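Local coordinates for protein VirX1 (Cyanophage Syn10, PDB 6QGM) that iodinates diverse substrates as a marine viral halogenase and probably works with a flavin, as in the tryptophan halogenase family, at residues Arg257-Asn262 with Gly315-Asp320; Lys252-Arg257 with Asp304-Glu309. All blocks are in the same frame, centred on the assembly; numbering follows the deposited sequence.

How the contacts relate
Both contacts use strand 252-258 of the same chain. Contact 2 sets it against the first half of helix 303-314, Asp304-Glu309. Contact 1 sets the end of the strand, and the loop beyond it, against Gly315-Asp320 in the loop that follows that helix. Their centres lie about 14 Å apart. Their segments overlap at Arg257, which takes part in neither contact. Contact 2 is buried and apolar. Contact 1 lies at the surface and turns on one arginine. The centres of contacts 1 and 2 are about 25 and 21 Å from the centre of the chain. The loop after the helix leads on to strand 324-327, which pairs with 252-258 at the sheet edge within this chain.

Contact 1 (Arg257-Asn262 with Gly315-Asp320); sequences RIPYEN and GERGKD
The guanidinium of Arg317 lies between two side chains of Arg257-Asn262. Over one face sits Ile258, with CD1 4.0 Å above the plane and over its centre. Over the opposite face comes Glu261, whose CG stands 3.5 Å above the plane, shifted toward the rim. The carboxylate of Glu261 is stacked on the guanidinium, with the two planes only 6° apart. At the edge lies the backbone of Pro259. There Arg317 NH1 gives a hydrogen bond to Pro259 O at 2.6 Å. The bond is somewhat bent, 146° at the hydrogen, and lies in the carbonyl plane.

The charge pairing with Glu261 is looser. Glu261 OE2 is 3.8 Å from Arg317 NE and well out of the guanidinium plane. No N-H points at it, so this long salt bridge is one of charge alone. A bend at chi3 (-88°) turns the end of the Arg317 side chain toward Pro259 O.

The contact joins the exit of strand 252-258 to the turn after helix 303-314. This is the edge region of the mixed sheet in a fold of the tryptophan halogenase family. Gly315, with positive phi, is the first residue to leave helix 303-314, and Arg317 lies two residues on.

Arg317 CB packs on Ile258 CG2 at 4.0 Å. The far nitrogen, NH2, forms a salt bridge with Glu266 OE1. The other carboxylate oxygen, Glu266 OE2, accepts hydrogen bonds from the backbone N of Glu261 and of Asn262.

Contact 2 (Lys252-Arg257 with Asp304-Glu309); sequences KAMATR and DDAEAE
Met254 reaches from strand 252-258 to one turn of helix 303-314 and touches Ala306 and Glu307. The bond from CA to CB is directed at the helix; CB itself makes no contact with Asp304-Glu309. CG lies between the backbone N and the carbonyl carbon (chi1 53°), and chi2 is extended, which carries the sulfur out from the strand to the helix surface. Met254 SD then rests against the backbone of Glu307, 3.6 Å from Glu307 CA. Met254 SD also lies 4.0 Å from Glu307 CB. At the sulfur the Met254 chain bends, with chi3 at 71°, and this turns CE toward Ala306. The methyl Met254 CE meets Ala306 CB at 3.8 Å, an apolar contact between two buried residues. Met254 CE also comes within 3.7 Å of Glu307 N.

Ala306 is directed at the strand, and the Met254 methyl lies against its CB. Glu307 contributes its CA, CB and backbone N rather than its charge. Its extended chain carries the carboxylate to Arg311, one turn further along the same helix, where OE2 forms a salt bridge.

Met254 also touches Tyr294 and Tyr296 of one neighbouring strand, His325 of the other, and Phe310 of the helix. Backbone bonds tie Met254 to Tyr294, while Ala253 and Ala255 bond to Ile326 and Phe324. Strand 252-258 therefore lies between 290-296 and 324-327 and runs antiparallel to both. Those two strands are parallel to each other, and helix 303-314 links them along the chain. The arrangement is a beta-alpha-beta crossover over strand 252-258, with the helix packed on one face of a mixed beta sheet, here inside a protein of the tryptophan halogenase family.

Contact 1 (Arg257-Asn262 with Gly315-Asp320)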
ATOM      1  N   ARG B 257       9.214   9.643 -44.433  1.00 67.23           N
ATOM      2  CA  ARG B 257       8.895  11.083 -44.542  1.00 68.86           C
ATOM      3  C   ARG B 257       7.894  11.201 -45.689  1.00 66.80           C
ATOM      4  O   ARG B 257       8.186  10.645 -46.735  1.00 70.41           O
ATOM      5  CB  ARG B 257      10.181  11.875 -44.785  1.00 72.10           C
ATOM      6  CG  ARG B 257      11.042  12.087 -43.553  1.00 76.85           C
ATOM      7  CD  ARG B 257      12.408  12.617 -43.922  1.00 83.84           C
ATOM      8  NE  ARG B 257      13.376  12.215 -42.903  1.00 88.84           N
ATOM      9  CZ  ARG B 257      14.529  12.826 -42.651  1.00 92.11           C
ATOM     10  NH1 ARG B 257      14.885  13.908 -43.330  1.00 93.47           N
ATOM     11  NH2 ARG B 257      15.319  12.351 -41.695  1.00 93.75           N
ATOM     12  N   ILE B 258       6.760  11.873 -45.497  1.00 65.63           N
ATOM     13  CA  ILE B 258       5.828  12.193 -46.608  1.00 66.44           C
ATOM     14  C   ILE B 258       5.743  13.709 -46.763  1.00 67.54           C
ATOM     15  O   ILE B 258       5.669  14.444 -45.775  1.00 66.49           O
ATOM     16  CB  ILE B 258       4.449  11.512 -46.475  1.00 66.79           C
ATOM     17  CG1 ILE B 258       3.712  11.813 -45.172  1.00 64.73           C
ATOM     18  CG2 ILE B 258       4.550  10.019 -46.766  1.00 67.16           C
ATOM     19  CD1 ILE B 258       2.291  11.307 -45.193  1.00 63.84           C
ATOM     20  N   PRO B 259       5.728  14.216 -48.022  1.00 68.41           N
ATOM     21  CA  PRO B 259       5.468  15.627 -48.279  1.00 67.96           C
ATOM     22  C   PRO B 259       4.007  15.987 -47.960  1.00 67.69           C
ATOM     23  O   PRO B 259       3.160  15.119 -48.034  1.00 68.81           O
ATOM     24  CB  PRO B 259       5.787  15.763 -49.778  1.00 68.11           C
ATOM     25  CG  PRO B 259       5.474  14.408 -50.354  1.00 68.18           C
ATOM     26  CD  PRO B 259       5.884  13.445 -49.264  1.00 68.10           C
ATOM     27  N   TYR B 260       3.745  17.249 -47.604  1.00 66.12           N
ATOM     28  CA  TYR B 260       2.379  17.805 -47.434  1.00 65.04           C
ATOM     29  C   TYR B 260       1.722  17.924 -48.808  1.00 67.47           C
ATOM     30  O   TYR B 260       2.398  18.332 -49.756  1.00 68.28           O
ATOM     31  CB  TYR B 260       2.402  19.168 -46.731  1.00 62.85           C
ATOM     32  CG  TYR B 260       2.596  19.099 -45.241  1.00 59.17           C
ATOM     33  CD1 TYR B 260       1.610  18.601 -44.415  1.00 58.19           C
ATOM     34  CD2 TYR B 260       3.757  19.549 -44.651  1.00 58.64           C
ATOM     35  CE1 TYR B 260       1.788  18.524 -43.044  1.00 57.87           C
ATOM     36  CE2 TYR B 260       3.952  19.498 -43.280  1.00 57.50           C
ATOM     37  CZ  TYR B 260       2.964  18.971 -42.474  1.00 57.54           C
ATOM     38  OH  TYR B 260       3.133  18.882 -41.124  1.00 57.73           O
ATOM     39  N   GLU B 261       0.436  17.570 -48.893  1.00 70.78           N
ATOM     40  CA  GLU B 261      -0.441  17.838 -50.067  1.00 73.93           C
ATOM     41  C   GLU B 261      -1.149  19.177 -49.846  1.00 74.22           C
ATOM     42  O   GLU B 261      -1.129  19.996 -50.763  1.00 77.17           O
ATOM     43  CB  GLU B 261      -1.422  16.682 -50.288  1.00 74.60           C
ATOM     44  CG  GLU B 261      -0.730  15.431 -50.809  1.00 77.45           C
ATOM     45  CD  GLU B 261      -1.615  14.258 -51.158  1.00 78.47           C
ATOM     46  OE1 GLU B 261      -2.729  14.167 -50.589  1.00 73.66           O
ATOM     47  OE2 GLU B 261      -1.170  13.444 -52.008  1.00 81.05           O
ATOM     48  N   ASN B 262      -1.752  19.371 -48.670  1.00 74.65           N
ATOM     49  CA  ASN B 262      -2.381  20.650 -48.247  1.00 73.71           C
ATOM     50  C   ASN B 262      -1.871  20.999 -46.845  1.00 70.46           C
ATOM     51  O   ASN B 262      -2.536  20.660 -45.862  1.00 67.78           O
ATOM     52  CB  ASN B 262      -3.906  20.599 -48.351  1.00 73.75           C
ATOM     53  CG  ASN B 262      -4.549  21.941 -48.069  1.00 74.55           C
ATOM     54  OD1 ASN B 262      -3.990  22.780 -47.360  1.00 71.27           O
ATOM     55  ND2 ASN B 262      -5.744  22.140 -48.597  1.00 78.40           N
ATOM     56  N   GLY B 315      -1.770   5.792 -48.976  1.00 60.96           N
ATOM     57  CA  GLY B 315      -2.314   6.198 -50.289  1.00 65.20           C
ATOM     58  C   GLY B 315      -1.220   6.555 -51.284  1.00 67.75           C
ATOM     59  O   GLY B 315      -0.149   5.970 -51.179  1.00 71.51           O
ATOM     60  N   GLU B 316      -1.471   7.498 -52.198  1.00 72.59           N
ATOM     61  CA  GLU B 316      -0.566   7.836 -53.337  1.00 75.21           C
ATOM     62  C   GLU B 316       0.866   8.070 -52.833  1.00 72.66           C
ATOM     63  O   GLU B 316       1.799   7.596 -53.513  1.00 67.15           O
ATOM     64  CB  GLU B 316      -1.083   9.055 -54.109  1.00 78.45           C
ATOM     65  CG  GLU B 316      -2.444   8.817 -54.742  1.00 82.61           C
ATOM     66  CD  GLU B 316      -2.488   8.829 -56.262  1.00 85.91           C
ATOM     67  OE1 GLU B 316      -1.433   8.585 -56.896  1.00 88.42           O
ATOM     68  OE2 GLU B 316      -3.593   9.103 -56.817  1.00 85.78           O
ATOM     69  N   ARG B 317       1.028   8.738 -51.683  1.00 69.88           N
ATOM     70  CA  ARG B 317       2.355   9.080 -51.093  1.00 69.13           C
ATOM     71  C   ARG B 317       3.050   7.822 -50.547  1.00 67.62           C
ATOM     72  O   ARG B 317       4.241   7.890 -50.243  1.00 66.92           O
ATOM     73  CB  ARG B 317       2.192  10.138 -50.000  1.00 67.88           C
ATOM     74  CG  ARG B 317       1.537  11.404 -50.523  1.00 69.82           C
ATOM     75  CD  ARG B 317       1.507  12.524 -49.510  1.00 70.72           C
ATOM     76  NE  ARG B 317       0.322  12.458 -48.671  1.00 71.53           N
ATOM     77  CZ  ARG B 317      -0.014  13.364 -47.751  1.00 71.87           C
ATOM     78  NH1 ARG B 317       0.744  14.429 -47.528  1.00 72.24           N
ATOM     79  NH2 ARG B 317      -1.116  13.198 -47.041  1.00 72.21           N
ATOM     80  N   GLY B 318       2.315   6.722 -50.432  1.00 66.74           N
ATOM     81  CA  GLY B 318       2.868   5.403 -50.085  1.00 66.29           C
ATOM     82  C   GLY B 318       3.831   4.879 -51.131  1.00 64.51           C
ATOM     83  O   GLY B 318       4.817   4.243 -50.734  1.00 62.16           O
ATOM     84  N   LYS B 319       3.573   5.144 -52.416  1.00 66.47           N
ATOM     85  CA  LYS B 319       4.234   4.421 -53.541  1.00 70.45           C
ATOM     86  C   LYS B 319       5.729   4.758 -53.606  1.00 69.64           C
ATOM     87  O   LYS B 319       6.530   3.812 -53.761  1.00 67.90           O
ATOM     88  CB  LYS B 319       3.540   4.715 -54.875  1.00 72.61           C
ATOM     89  CG  LYS B 319       2.119   4.182 -54.997  1.00 74.01           C
ATOM     90  CD  LYS B 319       1.256   4.951 -55.980  1.00 75.21           C
ATOM     91  CE  LYS B 319      -0.221   4.872 -55.655  1.00 75.61           C
ATOM     92  NZ  LYS B 319      -0.955   6.038 -56.196  1.00 76.78           N
ATOM     93  N   ASP B 320       6.097   6.040 -53.484  1.00 70.03           N
ATOM     94  CA  ASP B 320       7.494   6.502 -53.701  1.00 72.11           C
ATOM     95  C   ASP B 320       8.165   6.809 -52.361  1.00 68.22           C
ATOM     96  O   ASP B 320       9.355   7.145 -52.375  1.00 68.21           O
ATOM     97  CB  ASP B 320       7.529   7.694 -54.663  1.00 76.32           C
ATOM     98  CG  ASP B 320       7.188   7.348 -56.105  1.00 78.97           C
ATOM     99  OD1 ASP B 320       6.552   6.301 -56.334  1.00 80.79           O
ATOM    100  OD2 ASP B 320       7.554   8.136 -56.991  1.00 82.67           O
TER

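Contact 2 (Lys252-Arg257 with Asp304-Glu309)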
ATOM      1  N   LYS B 252       9.117  -4.592 -34.086  1.00 55.69           N
ATOM      2  CA  LYS B 252       9.653  -3.995 -35.339  1.00 55.86           C
ATOM      3  C   LYS B 252       9.037  -2.612 -35.550  1.00 54.38           C
ATOM      4  O   LYS B 252       7.890  -2.387 -35.086  1.00 56.74           O
ATOM      5  CB  LYS B 252       9.292  -4.876 -36.531  1.00 54.59           C
ATOM      6  CG  LYS B 252       9.726  -6.327 -36.431  1.00 55.09           C
ATOM      7  CD  LYS B 252      11.203  -6.483 -36.149  1.00 55.91           C
ATOM      8  CE  LYS B 252      11.665  -7.924 -36.166  1.00 55.76           C
ATOM      9  NZ  LYS B 252      12.978  -8.066 -36.840  1.00 56.85           N
ATOM     10  N   ALA B 253       9.746  -1.734 -36.256  1.00 54.15           N
ATOM     11  CA  ALA B 253       9.202  -0.456 -36.778  1.00 54.42           C
ATOM     12  C   ALA B 253       9.791  -0.193 -38.162  1.00 55.45           C
ATOM     13  O   ALA B 253      10.946  -0.549 -38.401  1.00 57.74           O
ATOM     14  CB  ALA B 253       9.485   0.689 -35.831  1.00 52.76           C
ATOM     15  N   MET B 254       8.994   0.361 -39.061  1.00 55.77           N
ATOM     16  CA  MET B 254       9.478   1.041 -40.285  1.00 58.46           C
ATOM     17  C   MET B 254       8.992   2.494 -40.200  1.00 60.04           C
ATOM     18  O   MET B 254       7.968   2.744 -39.535  1.00 60.57           O
ATOM     19  CB  MET B 254       8.974   0.338 -41.557  1.00 59.61           C
ATOM     20  CG  MET B 254       7.477   0.128 -41.592  1.00 59.65           C
ATOM     21  SD  MET B 254       6.936  -0.868 -42.961  1.00 61.67           S
ATOM     22  CE  MET B 254       7.537  -2.480 -42.469  1.00 62.33           C
ATOM     23  N   ALA B 255       9.747   3.431 -40.779  1.00 59.71           N
ATOM     24  CA  ALA B 255       9.502   4.888 -40.684  1.00 57.76           C
ATOM     25  C   ALA B 255       9.805   5.525 -42.038  1.00 57.93           C
ATOM     26  O   ALA B 255      10.576   4.938 -42.828  1.00 60.35           O
ATOM     27  CB  ALA B 255      10.330   5.480 -39.575  1.00 55.99           C
ATOM     28  N   THR B 256       9.171   6.663 -42.306  1.00 58.59           N
ATOM     29  CA  THR B 256       9.277   7.381 -43.594  1.00 61.23           C
ATOM     30  C   THR B 256       8.949   8.864 -43.390  1.00 63.23           C
ATOM     31  O   THR B 256       8.465   9.255 -42.292  1.00 60.56           O
ATOM     32  CB  THR B 256       8.402   6.695 -44.657  1.00 64.10           C
ATOM     33  OG1 THR B 256       8.739   7.223 -45.938  1.00 64.08           O
ATOM     34  CG2 THR B 256       6.912   6.843 -44.413  1.00 64.63           C
ATOM     35  N   ARG B 257       9.214   9.643 -44.433  1.00 67.23           N
ATOM     36  CA  ARG B 257       8.895  11.083 -44.542  1.00 68.86           C
ATOM     37  C   ARG B 257       7.894  11.201 -45.689  1.00 66.80           C
ATOM     38  O   ARG B 257       8.186  10.645 -46.735  1.00 70.41           O
ATOM     39  CB  ARG B 257      10.181  11.875 -44.785  1.00 72.10           C
ATOM     40  CG  ARG B 257      11.042  12.087 -43.553  1.00 76.85           C
ATOM     41  CD  ARG B 257      12.408  12.617 -43.922  1.00 83.84           C
ATOM     42  NE  ARG B 257      13.376  12.215 -42.903  1.00 88.84           N
ATOM     43  CZ  ARG B 257      14.529  12.826 -42.651  1.00 92.11           C
ATOM     44  NH1 ARG B 257      14.885  13.908 -43.330  1.00 93.47           N
ATOM     45  NH2 ARG B 257      15.319  12.351 -41.695  1.00 93.75           N
ATOM     46  N   ASP B 304       7.732  -7.772 -45.409  1.00 58.88           N
ATOM     47  CA  ASP B 304       7.214  -7.441 -46.762  1.00 60.03           C
ATOM     48  C   ASP B 304       5.718  -7.112 -46.691  1.00 60.04           C
ATOM     49  O   ASP B 304       5.286  -6.154 -47.361  1.00 58.58           O
ATOM     50  CB  ASP B 304       7.413  -8.599 -47.738  1.00 62.21           C
ATOM     51  CG  ASP B 304       8.831  -8.765 -48.263  1.00 66.12           C
ATOM     52  OD1 ASP B 304       9.784  -8.277 -47.601  1.00 64.96           O
ATOM     53  OD2 ASP B 304       8.972  -9.401 -49.332  1.00 70.06           O
ATOM     54  N   ASP B 305       4.958  -7.909 -45.934  1.00 61.09           N
ATOM     55  CA  ASP B 305       3.491  -7.747 -45.760  1.00 62.21           C
ATOM     56  C   ASP B 305       3.195  -6.448 -44.996  1.00 60.96           C
ATOM     57  O   ASP B 305       2.258  -5.730 -45.405  1.00 59.71           O
ATOM     58  CB  ASP B 305       2.874  -8.939 -45.023  1.00 63.52           C
ATOM     59  CG  ASP B 305       2.625 -10.175 -45.863  1.00 65.67           C
ATOM     60  OD1 ASP B 305       3.182 -10.250 -46.985  1.00 68.45           O
ATOM     61  OD2 ASP B 305       1.869 -11.050 -45.376  1.00 65.90           O
ATOM     62  N   ALA B 306       3.938  -6.169 -43.913  1.00 58.93           N
ATOM     63  CA  ALA B 306       3.792  -4.939 -43.098  1.00 57.78           C
ATOM     64  C   ALA B 306       4.042  -3.688 -43.953  1.00 58.30           C
ATOM     65  O   ALA B 306       3.348  -2.665 -43.752  1.00 54.42           O
ATOM     66  CB  ALA B 306       4.736  -4.991 -41.941  1.00 58.42           C
ATOM     67  N   GLU B 307       5.005  -3.757 -44.877  1.00 61.43           N
ATOM     68  CA  GLU B 307       5.389  -2.622 -45.752  1.00 60.55           C
ATOM     69  C   GLU B 307       4.304  -2.386 -46.809  1.00 58.45           C
ATOM     70  O   GLU B 307       4.047  -1.211 -47.152  1.00 58.27           O
ATOM     71  CB  GLU B 307       6.739  -2.882 -46.400  1.00 61.94           C
ATOM     72  CG  GLU B 307       7.138  -1.755 -47.341  1.00 64.92           C
ATOM     73  CD  GLU B 307       8.590  -1.758 -47.738  1.00 69.34           C
ATOM     74  OE1 GLU B 307       9.410  -2.074 -46.847  1.00 73.01           O
ATOM     75  OE2 GLU B 307       8.880  -1.449 -48.918  1.00 71.29           O
ATOM     76  N   ALA B 308       3.714  -3.458 -47.331  1.00 57.63           N
ATOM     77  CA  ALA B 308       2.621  -3.388 -48.323  1.00 59.82           C
ATOM     78  C   ALA B 308       1.397  -2.745 -47.645  1.00 59.77           C
ATOM     79  O   ALA B 308       0.811  -1.808 -48.217  1.00 59.56           O
ATOM     80  CB  ALA B 308       2.352  -4.767 -48.879  1.00 59.05           C
ATOM     81  N   GLU B 309       1.044  -3.236 -46.455  1.00 61.10           N
ATOM     82  CA  GLU B 309       0.053  -2.624 -45.522  1.00 60.71           C
ATOM     83  C   GLU B 309       0.297  -1.116 -45.402  1.00 59.38           C
ATOM     84  O   GLU B 309      -0.650  -0.346 -45.652  1.00 60.09           O
ATOM     85  CB  GLU B 309       0.204  -3.225 -44.126  1.00 61.66           C
ATOM     86  CG  GLU B 309      -0.880  -4.200 -43.724  1.00 63.64           C
ATOM     87  CD  GLU B 309      -0.796  -4.522 -42.241  1.00 65.85           C
ATOM     88  OE1 GLU B 309      -1.345  -3.705 -41.438  1.00 64.89           O
ATOM     89  OE2 GLU B 309      -0.132  -5.555 -41.886  1.00 65.50           O
TER